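Local structure of ecdysteroid-phosphate phosphatase (Bombyx mori, 3C7T) at residues R5-L10 and D197-A202; H26-D31 and G49-Y54; L118-F121 and P127-I130; V153-S158 and F166-V171; G231-R234 and D239-S242. The protein hydrolyses inactive ecdysteroid phosphates such as ecdysone 22-phosphate to the active hormones and, through this C-terminal histidine-phosphatase domain, also has protein tyrosine phosphatase activity. One frame throughout, in Å; residues are numbered along the deposited sequence.

Interaction 1: R5-L10 and D197-A202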
# COMPACT_ATOMS: atom_id res chain seq x y z
N ARG A 5 -25.09 18.12 -5.66
CA ARG A 5 -24.83 16.94 -4.86
C ARG A 5 -23.77 16.10 -5.60
O ARG A 5 -23.66 16.21 -6.82
CB ARG A 5 -26.13 16.14 -4.81
CG ARG A 5 -26.20 15.02 -3.84
CD ARG A 5 -27.62 14.82 -3.38
NE ARG A 5 -28.48 14.11 -4.31
CZ ARG A 5 -28.92 12.88 -4.11
NH1 ARG A 5 -28.58 12.22 -3.02
NH2 ARG A 5 -29.73 12.30 -4.99
N TRP A 6 -23.02 15.27 -4.87
CA TRP A 6 -22.08 14.32 -5.50
C TRP A 6 -22.61 12.89 -5.51
O TRP A 6 -23.19 12.41 -4.54
CB TRP A 6 -20.75 14.26 -4.74
CG TRP A 6 -19.91 15.49 -4.69
CD1 TRP A 6 -19.88 16.43 -3.71
CD2 TRP A 6 -18.90 15.86 -5.64
NE1 TRP A 6 -18.94 17.40 -4.00
CE2 TRP A 6 -18.32 17.07 -5.18
CE3 TRP A 6 -18.44 15.30 -6.84
CZ2 TRP A 6 -17.29 17.72 -5.88
CZ3 TRP A 6 -17.41 15.94 -7.53
CH2 TRP A 6 -16.86 17.15 -7.05
N VAL A 7 -22.39 12.20 -6.62
CA VAL A 7 -22.58 10.75 -6.65
C VAL A 7 -21.26 10.15 -7.18
O VAL A 7 -20.74 10.58 -8.22
CB VAL A 7 -23.79 10.33 -7.51
CG1 VAL A 7 -23.87 8.82 -7.62
CG2 VAL A 7 -25.10 10.91 -6.92
N PHE A 8 -20.73 9.18 -6.43
CA PHE A 8 -19.43 8.60 -6.73
C PHE A 8 -19.57 7.13 -7.04
O PHE A 8 -20.51 6.48 -6.58
CB PHE A 8 -18.50 8.74 -5.52
CG PHE A 8 -18.20 10.16 -5.16
CD1 PHE A 8 -17.48 10.97 -6.03
CD2 PHE A 8 -18.61 10.67 -3.95
CE1 PHE A 8 -17.17 12.27 -5.69
CE2 PHE A 8 -18.31 11.99 -3.59
CZ PHE A 8 -17.60 12.78 -4.46
N ALA A 9 -18.61 6.60 -7.80
CA ALA A 9 -18.56 5.15 -8.04
C ALA A 9 -17.10 4.76 -7.87
O ALA A 9 -16.19 5.46 -8.35
CB ALA A 9 -19.02 4.79 -9.43
N LEU A 10 -16.89 3.69 -7.14
CA LEU A 10 -15.53 3.27 -6.77
C LEU A 10 -15.33 1.78 -7.03
O LEU A 10 -16.11 0.96 -6.54
CB LEU A 10 -15.32 3.59 -5.29
CG LEU A 10 -14.00 3.28 -4.59
CD1 LEU A 10 -12.86 4.16 -5.14
CD2 LEU A 10 -14.12 3.50 -3.13
N ASP A 197 -19.06 2.91 -15.20
CA ASP A 197 -19.92 3.06 -16.39
C ASP A 197 -21.42 2.85 -16.10
O ASP A 197 -22.27 3.52 -16.71
CB ASP A 197 -19.47 2.13 -17.52
CG ASP A 197 -18.36 2.73 -18.38
OD1 ASP A 197 -17.94 3.88 -18.11
OD2 ASP A 197 -17.93 2.05 -19.34
N GLN A 198 -21.75 1.96 -15.17
CA GLN A 198 -23.16 1.79 -14.76
C GLN A 198 -23.74 3.05 -14.11
O GLN A 198 -24.91 3.46 -14.37
CB GLN A 198 -23.32 0.62 -13.80
CG GLN A 198 -23.16 -0.73 -14.45
CD GLN A 198 -23.32 -1.83 -13.45
OE1 GLN A 198 -22.41 -2.09 -12.66
NE2 GLN A 198 -24.48 -2.47 -13.46
N MET A 199 -22.94 3.71 -13.29
CA MET A 199 -23.38 4.93 -12.62
C MET A 199 -23.64 6.05 -13.62
O MET A 199 -24.67 6.73 -13.52
CB MET A 199 -22.36 5.41 -11.58
CG MET A 199 -22.68 6.80 -11.07
SD MET A 199 -21.37 7.63 -10.15
CE MET A 199 -20.12 7.89 -11.40
N VAL A 200 -22.71 6.24 -14.55
CA VAL A 200 -22.85 7.25 -15.59
C VAL A 200 -24.12 6.98 -16.41
O VAL A 200 -24.94 7.87 -16.61
CB VAL A 200 -21.62 7.30 -16.53
CG1 VAL A 200 -21.87 8.25 -17.73
CG2 VAL A 200 -20.36 7.70 -15.76
N GLY A 201 -24.26 5.74 -16.89
CA GLY A 201 -25.47 5.36 -17.64
C GLY A 201 -26.78 5.51 -16.89
O GLY A 201 -27.79 5.90 -17.48
N ALA A 202 -26.79 5.20 -15.59
CA ALA A 202 -28.01 5.27 -14.77
C ALA A 202 -28.42 6.71 -14.50
O ALA A 202 -29.61 7.02 -14.49
CB ALA A 202 -27.85 4.52 -13.46
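This is buried helix-on-sheet packing, with Met199 lying against Val7 and Ala9 in the alpha/beta core of the histidine phosphatase fold. Strand 5-11 runs inside the central sheet, between strands 187-191 and 230-235. Helix 193-204 lies over the face that carries Val7 and Ala9; the segment axes come within 8.5 Å and run roughly antiparallel, at 149°. Phe8 points to the other face of the sheet. Strand 5-11 ends at Arg11, a tungstate-pocket and probable active-site residue; His12, which is phosphorylated in the reaction, comes next, and the helix follows His192, a probably catalytic pocket residue. The two elements therefore both emerge at the phosphate pocket, although the side chain of Ala9 is about 11 Å from the bound tungstate. On another side the helix reaches the dimer partner, where Asp197 and Val200 pack on Leu261 of the second subunit. On the helix side Met199 makes every close contact, meeting Val7, Phe8 and Ala9. Its CG stands anti to the backbone N (chi1 170°), and a bend at chi3 (66°) turns CE toward Ala9: Met199 SD sits 3.6 Å from Val7 O and 3.8 Å from Val7 CG1, while Met199 CE ends 3.8 Å from Ala9 CB.

Interaction 2: H26-D31 and G49-Y54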
# COMPACT_ATOMS: atom_id res chain seq x y z
N HIS A 26 -2.55 -22.97 0.64
CA HIS A 26 -1.25 -22.64 1.20
C HIS A 26 -1.33 -22.14 2.67
O HIS A 26 -0.49 -22.51 3.50
CB HIS A 26 -0.53 -21.59 0.36
CG HIS A 26 0.86 -21.31 0.83
ND1 HIS A 26 1.92 -22.15 0.56
CD2 HIS A 26 1.38 -20.28 1.54
CE1 HIS A 26 3.02 -21.67 1.10
NE2 HIS A 26 2.72 -20.53 1.71
N CYS A 27 -2.32 -21.30 2.97
CA CYS A 27 -2.40 -20.62 4.27
C CYS A 27 -3.19 -21.38 5.32
O CYS A 27 -2.99 -21.18 6.52
CB CYS A 27 -3.01 -19.23 4.10
SG CYS A 27 -1.93 -18.10 3.16
N PHE A 28 -4.11 -22.24 4.89
CA PHE A 28 -4.92 -22.97 5.87
C PHE A 28 -4.21 -24.25 6.22
O PHE A 28 -3.88 -25.05 5.35
CB PHE A 28 -6.33 -23.25 5.34
CG PHE A 28 -7.29 -22.12 5.56
CD1 PHE A 28 -7.37 -21.05 4.67
CD2 PHE A 28 -8.13 -22.12 6.68
CE1 PHE A 28 -8.28 -20.01 4.88
CE2 PHE A 28 -9.03 -21.09 6.91
CZ PHE A 28 -9.12 -20.04 6.02
N GLU A 29 -3.95 -24.42 7.52
CA GLU A 29 -3.33 -25.62 8.07
C GLU A 29 -4.30 -26.17 9.10
O GLU A 29 -4.56 -25.52 10.12
CB GLU A 29 -1.97 -25.30 8.72
CG GLU A 29 -1.06 -24.33 7.96
CD GLU A 29 0.26 -24.05 8.68
OE1 GLU A 29 0.27 -24.11 9.93
OE2 GLU A 29 1.28 -23.78 8.01
N ASN A 30 -4.83 -27.36 8.82
CA ASN A 30 -5.90 -27.98 9.62
C ASN A 30 -7.08 -27.05 9.89
O ASN A 30 -7.47 -26.86 11.05
CB ASN A 30 -5.34 -28.56 10.93
CG ASN A 30 -4.94 -30.02 10.79
OD1 ASN A 30 -5.74 -30.86 10.33
ND2 ASN A 30 -3.71 -30.34 11.19
N ASP A 31 -7.63 -26.47 8.82
CA ASP A 31 -8.77 -25.54 8.87
C ASP A 31 -8.52 -24.22 9.59
O ASP A 31 -9.45 -23.40 9.75
CB ASP A 31 -10.04 -26.21 9.43
CG ASP A 31 -10.84 -26.94 8.35
OD1 ASP A 31 -10.77 -26.54 7.16
OD2 ASP A 31 -11.56 -27.91 8.70
N GLY A 49 -19.44 -20.52 4.78
CA GLY A 49 -18.79 -21.32 3.74
C GLY A 49 -17.35 -21.66 4.06
O GLY A 49 -16.70 -22.34 3.30
N GLY A 50 -16.84 -21.18 5.19
CA GLY A 50 -15.46 -21.46 5.60
C GLY A 50 -14.45 -21.15 4.51
O GLY A 50 -14.66 -20.26 3.69
N LYS A 51 -13.36 -21.93 4.46
CA LYS A 51 -12.28 -21.61 3.52
C LYS A 51 -12.72 -21.70 2.04
O LYS A 51 -12.25 -20.92 1.20
CB LYS A 51 -11.02 -22.43 3.82
CG LYS A 51 -11.06 -23.87 3.42
CD LYS A 51 -9.93 -24.67 4.05
CE LYS A 51 -10.15 -26.15 3.79
NZ LYS A 51 -9.07 -27.00 4.36
N GLY A 52 -13.67 -22.59 1.74
CA GLY A 52 -14.22 -22.68 0.39
C GLY A 52 -14.91 -21.38 0.00
O GLY A 52 -14.85 -20.95 -1.15
N GLY A 53 -15.55 -20.74 0.98
CA GLY A 53 -16.21 -19.46 0.74
C GLY A 53 -15.20 -18.39 0.34
O GLY A 53 -15.48 -17.55 -0.53
N TYR A 54 -14.03 -18.42 0.98
CA TYR A 54 -12.96 -17.45 0.68
C TYR A 54 -12.30 -17.70 -0.67
O TYR A 54 -11.81 -16.75 -1.29
CB TYR A 54 -11.90 -17.38 1.79
CG TYR A 54 -12.39 -16.60 3.00
CD1 TYR A 54 -12.67 -15.22 2.90
CD2 TYR A 54 -12.57 -17.22 4.24
CE1 TYR A 54 -13.11 -14.50 3.99
CE2 TYR A 54 -13.01 -16.48 5.36
CZ TYR A 54 -13.28 -15.12 5.22
OH TYR A 54 -13.71 -14.37 6.28
O HOH W 1 -6.73 -27.22 6.28
O HOH W 2 -12.87 -23.76 6.80
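Lys51 lies across Phe28 and reaches on to Asp31, combining apolar and ionic contacts. Lys51 CB sits 3.7 Å from the centroid of the Phe28 ring and only 8° off the ring normal, a CH-pi contact over the middle of the face. With Lys51 CG between the backbone N and carbonyl carbon (chi1 75°) and the chain extended beyond, CD passes 4.0 Å from Phe28 CG and NZ is carried on to Asp31. Lys51 NZ is salt-bridged to Asp31 OD1 at 3.3 Å, the hydrogen bond within it being weak, and the two side chains cross at about a right angle. Two waters reinforce this link. One accepts from Asp31 N at 2.8 Å and, weakly, from Lys51 NZ; the other accepts from Lys51 N at 3.0 Å and donates a long, weak bond to Asp31 OD1. Further out, Leu44 packs against Phe28, and Val24 of helix 23-27 against Lys51, which helix 50-56 carries. Asp31 is placed by the backbone, since both Asn30 and Asp31 have positive phi. With strands 28-29 and 32-33 on its two sides, this pair is consistent with the type I' turn of a tight two-residue beta hairpin, here pinned at the surface to a neighbouring helix.

Interaction 3: L118-F121 and P127-I130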
# COMPACT_ATOMS: atom_id res chain seq x y z
N LEU A 118 -25.87 -4.10 -7.18
CA LEU A 118 -24.54 -3.68 -7.60
C LEU A 118 -23.59 -4.82 -7.98
O LEU A 118 -22.47 -4.56 -8.45
CB LEU A 118 -23.91 -2.80 -6.50
CG LEU A 118 -24.65 -1.49 -6.16
CD1 LEU A 118 -23.92 -0.78 -5.04
CD2 LEU A 118 -24.80 -0.58 -7.39
N PHE A 119 -24.01 -6.07 -7.79
CA PHE A 119 -23.11 -7.20 -8.10
C PHE A 119 -22.75 -7.26 -9.60
O PHE A 119 -23.54 -6.86 -10.47
CB PHE A 119 -23.66 -8.54 -7.58
CG PHE A 119 -22.66 -9.67 -7.65
CD1 PHE A 119 -21.51 -9.65 -6.88
CD2 PHE A 119 -22.88 -10.76 -8.50
CE1 PHE A 119 -20.57 -10.69 -6.95
CE2 PHE A 119 -21.96 -11.82 -8.58
CZ PHE A 119 -20.80 -11.78 -7.81
N GLU A 120 -21.54 -7.75 -9.89
CA GLU A 120 -21.01 -7.86 -11.24
C GLU A 120 -21.90 -8.75 -12.11
O GLU A 120 -22.79 -9.44 -11.61
CB GLU A 120 -19.59 -8.44 -11.18
CG GLU A 120 -19.55 -9.92 -10.82
CD GLU A 120 -18.13 -10.47 -10.72
OE1 GLU A 120 -17.17 -9.66 -10.83
OE2 GLU A 120 -17.99 -11.72 -10.55
N PHE A 121 -21.66 -8.71 -13.41
CA PHE A 121 -22.38 -9.51 -14.39
C PHE A 121 -22.15 -10.99 -14.13
O PHE A 121 -21.00 -11.45 -14.05
CB PHE A 121 -21.92 -9.08 -15.79
CG PHE A 121 -22.52 -9.85 -16.93
CD1 PHE A 121 -23.82 -10.37 -16.88
CD2 PHE A 121 -21.79 -10.01 -18.11
CE1 PHE A 121 -24.34 -11.07 -17.95
CE2 PHE A 121 -22.31 -10.69 -19.18
CZ PHE A 121 -23.59 -11.22 -19.10
N PRO A 127 -18.85 -19.26 -15.47
CA PRO A 127 -19.54 -19.64 -14.25
C PRO A 127 -18.57 -19.47 -13.09
O PRO A 127 -17.35 -19.69 -13.25
CB PRO A 127 -19.88 -21.12 -14.47
CG PRO A 127 -18.84 -21.61 -15.44
CD PRO A 127 -18.53 -20.43 -16.32
N LYS A 128 -19.10 -19.03 -11.97
CA LYS A 128 -18.31 -18.81 -10.77
C LYS A 128 -19.06 -19.39 -9.59
O LYS A 128 -20.30 -19.45 -9.60
CB LYS A 128 -18.07 -17.31 -10.57
CG LYS A 128 -16.98 -16.73 -11.48
CD LYS A 128 -17.04 -15.22 -11.54
CE LYS A 128 -16.00 -14.66 -12.50
NZ LYS A 128 -16.20 -13.18 -12.72
N GLY A 129 -18.32 -19.83 -8.57
CA GLY A 129 -18.94 -20.12 -7.29
C GLY A 129 -19.46 -18.79 -6.77
O GLY A 129 -18.76 -17.78 -6.88
N ILE A 130 -20.69 -18.77 -6.27
CA ILE A 130 -21.23 -17.58 -5.60
C ILE A 130 -21.46 -17.87 -4.11
O ILE A 130 -22.18 -18.79 -3.75
CB ILE A 130 -22.51 -17.03 -6.29
CG1 ILE A 130 -22.16 -16.42 -7.66
CG2 ILE A 130 -23.20 -15.99 -5.41
CD1 ILE A 130 -23.36 -16.16 -8.59
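Glu120 swings toward Lys128 with CG set between its own backbone N and carbonyl carbon (chi1 71°), then runs straight to the carboxylate. Lys128 answers with a fully extended chain that starts beside its backbone N, chi1 -78°, and carries the ammonium group over to the other loop segment. The side chains cross at about a right angle. Lys128 NZ donates to Glu120 OE2 at 3.2 Å in a salt bridge, and it approaches from above the carboxylate plane, 48° out of it. Behind NZ, Lys128 CD lies 3.8 Å from the same Glu120 OE2. Both residues belong to the long irregular connection between strand 112-114 and helix 135-140, which in this histidine phosphatase domain helps line the phosphate pocket. Glu120 touches the bound tungstate, and its side chain is about 4 Å from that of His192, a probable catalytic residue, and about 7 Å from that of His12, which forms the tele-phosphohistidine intermediate. Its other oxygen, OE1, has a long, weak ion pair with Arg92, another residue of the tungstate pocket. Glu120 is buried while Lys128 is exposed, so the salt bridge leads from the pocket to the protein surface. The aliphatic part of Glu120 is steadied by its neighbour: CG rests 3.7 Å above the Phe119 ring plane, toward the rim, and that ring in turn meets Phe132 edge-to-face.

Interaction 4: V153-S158 and F166-V171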
# COMPACT_ATOMS: atom_id res chain seq x y z
N VAL A 153 -32.72 -4.79 -5.00
CA VAL A 153 -32.68 -5.95 -5.88
C VAL A 153 -32.39 -7.20 -5.06
O VAL A 153 -31.44 -7.25 -4.28
CB VAL A 153 -31.63 -5.80 -7.02
CG1 VAL A 153 -31.44 -7.11 -7.75
CG2 VAL A 153 -32.03 -4.69 -7.99
N GLU A 154 -33.26 -8.18 -5.25
CA GLU A 154 -33.07 -9.53 -4.77
C GLU A 154 -32.40 -10.24 -5.93
O GLU A 154 -32.85 -10.13 -7.08
CB GLU A 154 -34.45 -10.13 -4.49
CG GLU A 154 -34.49 -11.66 -4.35
CD GLU A 154 -34.38 -12.11 -2.91
OE1 GLU A 154 -35.36 -11.94 -2.14
OE2 GLU A 154 -33.30 -12.64 -2.54
N MET A 155 -31.33 -10.98 -5.66
CA MET A 155 -30.63 -11.64 -6.75
C MET A 155 -30.29 -13.10 -6.46
O MET A 155 -29.91 -13.46 -5.34
CB MET A 155 -29.39 -10.83 -7.12
CG MET A 155 -28.74 -11.22 -8.41
SD MET A 155 -27.04 -10.66 -8.35
CE MET A 155 -26.42 -11.59 -6.94
N ASP A 156 -30.42 -13.95 -7.48
CA ASP A 156 -30.16 -15.37 -7.30
C ASP A 156 -28.78 -15.80 -7.83
O ASP A 156 -27.98 -14.97 -8.27
CB ASP A 156 -31.31 -16.20 -7.90
CG ASP A 156 -31.16 -16.45 -9.38
OD1 ASP A 156 -30.67 -15.55 -10.11
OD2 ASP A 156 -31.54 -17.56 -9.82
N ALA A 157 -28.53 -17.11 -7.77
CA ALA A 157 -27.23 -17.70 -8.10
C ALA A 157 -27.08 -18.04 -9.59
O ALA A 157 -26.06 -18.62 -10.01
CB ALA A 157 -27.00 -18.96 -7.24
N SER A 158 -28.08 -17.66 -10.39
CA SER A 158 -28.15 -18.09 -11.78
C SER A 158 -27.55 -17.06 -12.73
O SER A 158 -27.61 -15.86 -12.47
CB SER A 158 -29.61 -18.34 -12.16
OG SER A 158 -29.79 -19.65 -12.65
N PHE A 166 -27.67 -5.17 -16.71
CA PHE A 166 -27.72 -3.72 -16.69
C PHE A 166 -29.00 -3.15 -16.06
O PHE A 166 -28.98 -2.09 -15.43
CB PHE A 166 -27.46 -3.14 -18.08
CG PHE A 166 -26.01 -3.15 -18.47
CD1 PHE A 166 -25.10 -2.33 -17.82
CD2 PHE A 166 -25.55 -3.97 -19.48
CE1 PHE A 166 -23.74 -2.33 -18.17
CE2 PHE A 166 -24.19 -3.99 -19.85
CZ PHE A 166 -23.29 -3.16 -19.19
N LYS A 167 -30.10 -3.88 -16.21
CA LYS A 167 -31.36 -3.47 -15.62
C LYS A 167 -31.29 -3.48 -14.08
O LYS A 167 -31.74 -2.53 -13.44
CB LYS A 167 -32.49 -4.38 -16.13
CG LYS A 167 -33.91 -4.07 -15.61
CD LYS A 167 -34.33 -2.65 -15.91
CE LYS A 167 -35.80 -2.44 -15.60
NZ LYS A 167 -36.20 -1.03 -15.75
N ARG A 168 -30.73 -4.56 -13.53
CA ARG A 168 -30.40 -4.72 -12.11
C ARG A 168 -29.69 -3.48 -11.59
O ARG A 168 -30.13 -2.84 -10.63
CB ARG A 168 -29.39 -5.86 -11.94
CG ARG A 168 -29.92 -7.25 -11.80
CD ARG A 168 -29.09 -8.04 -10.81
NE ARG A 168 -27.89 -8.65 -11.39
CZ ARG A 168 -26.64 -8.31 -11.09
NH1 ARG A 168 -26.38 -7.32 -10.24
NH2 ARG A 168 -25.63 -8.96 -11.65
N GLY A 169 -28.56 -3.16 -12.21
CA GLY A 169 -27.70 -2.07 -11.74
C GLY A 169 -28.40 -0.72 -11.77
O GLY A 169 -28.29 0.08 -10.83
N GLU A 170 -29.11 -0.48 -12.87
CA GLU A 170 -29.83 0.76 -13.08
C GLU A 170 -30.98 0.92 -12.08
O GLU A 170 -31.16 2.00 -11.53
CB GLU A 170 -30.36 0.81 -14.52
CG GLU A 170 -31.11 2.10 -14.88
CD GLU A 170 -31.68 2.03 -16.28
OE1 GLU A 170 -30.89 2.05 -17.24
OE2 GLU A 170 -32.92 1.95 -16.42
N VAL A 171 -31.73 -0.15 -11.84
CA VAL A 171 -32.82 -0.13 -10.84
C VAL A 171 -32.26 0.29 -9.48
O VAL A 171 -32.80 1.21 -8.85
CB VAL A 171 -33.57 -1.49 -10.76
CG1 VAL A 171 -34.37 -1.64 -9.47
CG2 VAL A 171 -34.48 -1.66 -11.94
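Met155 and Val153 close over Arg168 to make the tight part of this contact, while the chain on from Asp156 drifts away into solvent. Met155 SD rests centrally on one face of the Arg168 guanidinium, 3.6 Å from Arg168 CZ. It gets there because the methionine extends with CG anti to its backbone N (chi1 -167°) and bends only at chi3. The arginine contributes by folding at chi2 and chi3, which turns the plane of its guanidinium to the sulfur. Val153 crosses the arginine at about a right angle: Val153 CG1 lies 4.0 Å from Arg168 CD, and Val153 CG2 sits 3.7 Å from the backbone Arg168 O. With the sulfur on its face, the guanidinium directs its N-H groups elsewhere. NH2 forms a salt bridge with Glu160 and also bonds to Glu120 O, while NH1 bonds to Phe119 O. Arg168 is thus a second-shell residue, tying the backbone that carries the pocket residue Glu120 to the helix. Toward the outside the packing slackens to a peripheral apolar touch, Val153 CG2 to Val171 CG1 at 4.1 Å. Glu154 is exposed and turned away from the helix, and Asp156 to Ser158 are exposed too, with a weak 3.4 Å bond from Ser158 N to Asp156 OD1. In the fold, this loop after helix 135-140 runs along helix 162-179, with Val153 N anchored on Glu115 just beyond strand 112-114; the same helix also packs, through Phe166, against Gln198 of helix 193-204.

Interaction 5: G231-R234 and D239-S242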
# COMPACT_ATOMS: atom_id res chain seq x y z
N GLY A 231 -14.94 7.42 -9.94
CA GLY A 231 -15.71 8.20 -10.89
C GLY A 231 -16.63 9.14 -10.14
O GLY A 231 -17.09 8.81 -9.02
N ALA A 232 -16.91 10.29 -10.76
CA ALA A 232 -17.75 11.33 -10.15
C ALA A 232 -18.80 11.96 -11.08
O ALA A 232 -18.53 12.24 -12.26
CB ALA A 232 -16.87 12.45 -9.55
N MET A 233 -19.99 12.15 -10.51
CA MET A 233 -21.04 12.95 -11.12
C MET A 233 -21.57 13.96 -10.12
O MET A 233 -21.56 13.72 -8.90
CB MET A 233 -22.16 12.06 -11.64
CG MET A 233 -21.69 11.14 -12.75
SD MET A 233 -23.00 10.25 -13.55
CE MET A 233 -23.55 11.47 -14.74
N ARG A 234 -22.01 15.10 -10.64
CA ARG A 234 -22.69 16.11 -9.83
C ARG A 234 -23.97 16.52 -10.53
O ARG A 234 -24.05 16.51 -11.76
CB ARG A 234 -21.83 17.33 -9.59
CG ARG A 234 -20.77 17.10 -8.55
CD ARG A 234 -20.15 18.38 -8.11
NE ARG A 234 -20.96 19.02 -7.08
CZ ARG A 234 -20.54 20.02 -6.32
NH1 ARG A 234 -19.31 20.49 -6.46
NH2 ARG A 234 -21.36 20.54 -5.41
N ASP A 239 -23.98 15.72 -14.32
CA ASP A 239 -22.80 15.91 -15.18
C ASP A 239 -21.60 15.07 -14.70
O ASP A 239 -21.27 15.08 -13.52
CB ASP A 239 -22.33 17.38 -15.15
CG ASP A 239 -23.28 18.34 -15.86
OD1 ASP A 239 -23.54 18.15 -17.08
OD2 ASP A 239 -23.74 19.31 -15.21
N VAL A 240 -20.94 14.38 -15.64
CA VAL A 240 -19.64 13.72 -15.38
C VAL A 240 -18.55 14.76 -15.17
O VAL A 240 -18.24 15.56 -16.07
CB VAL A 240 -19.22 12.78 -16.56
CG1 VAL A 240 -17.76 12.35 -16.42
CG2 VAL A 240 -20.13 11.57 -16.62
N VAL A 241 -17.95 14.75 -13.97
CA VAL A 241 -16.97 15.76 -13.58
C VAL A 241 -15.74 15.12 -12.94
O VAL A 241 -15.75 13.95 -12.57
CB VAL A 241 -17.57 16.81 -12.62
CG1 VAL A 241 -18.81 17.45 -13.24
CG2 VAL A 241 -17.91 16.19 -11.25
N SER A 242 -14.69 15.92 -12.80
CA SER A 242 -13.51 15.51 -12.06
C SER A 242 -13.88 15.21 -10.61
O SER A 242 -14.58 16.00 -9.97
CB SER A 242 -12.46 16.62 -12.12
OG SER A 242 -11.31 16.22 -11.41
O HOH W 3 -15.75 11.32 -13.01
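Arg234 O accepts from Asp239 N at 2.7 Å, a nearly straight bond with an N-H...O angle of 173°. The return bond, Arg234 N to Asp239 O at 3.0 Å, completes a regular antiparallel hydrogen-bonded pair. Asp239 O is also approached by Met233 CA, in a CA-H...O contact of 3.2 Å. Next comes Met233 with Val240, the non-hydrogen-bonded pair, their CA atoms 4.5 Å apart. Further along, Val241 N reaches Ala232 O at 3.1 Å, from well above the carbonyl plane. A water bridges the two strands here, accepting from Ala232 N and donating to Val241 O, 2.7 Å from each. This is a beta hairpin, strand 230-235 turning back into the short strand 239-241, which lies at the edge of the central mixed sheet within this chain. One face carries Met233 and Val240: Met233 bends at chi3 to bring CE 3.9 Å from Val240 CG2. Helix 193-204 covers that side, with Met199 against Met233 and Val200 against Val240. On the opposite face, Val241 CG2 leans diagonally on the aliphatic part of Arg234, 4.0 Å from Arg234 CG, while the guanidinium leads away to a cation-pi contact with Trp6 and Asp239 is salt-bridged to Arg4. Beyond the edge strand, Trp258 of the second subunit packs on Val240 and Ser242.

How the interactions relate
From the N terminus, interaction 1 starts on strand 5-11 and closes only at helix 193-204, a loop that spans most of the chain. Interactions 2, 3 and 4 all fall within it, one after another and without crossing: first the peripheral hairpin and helix 50-56, then the pocket loop, then the loop along helix 162-179. Interaction 5 follows as a local hairpin. Interactions 3 and 4 touch, joining pocket loop to helix, and 4 touches 1 where helices 162-179 and 193-204 meet. Interactions 1 and 5 share the central sheet, their centres about 7 Å apart, and both reach the second subunit. Interaction 2 stands apart, its centre about 36 Å from that of interaction 1.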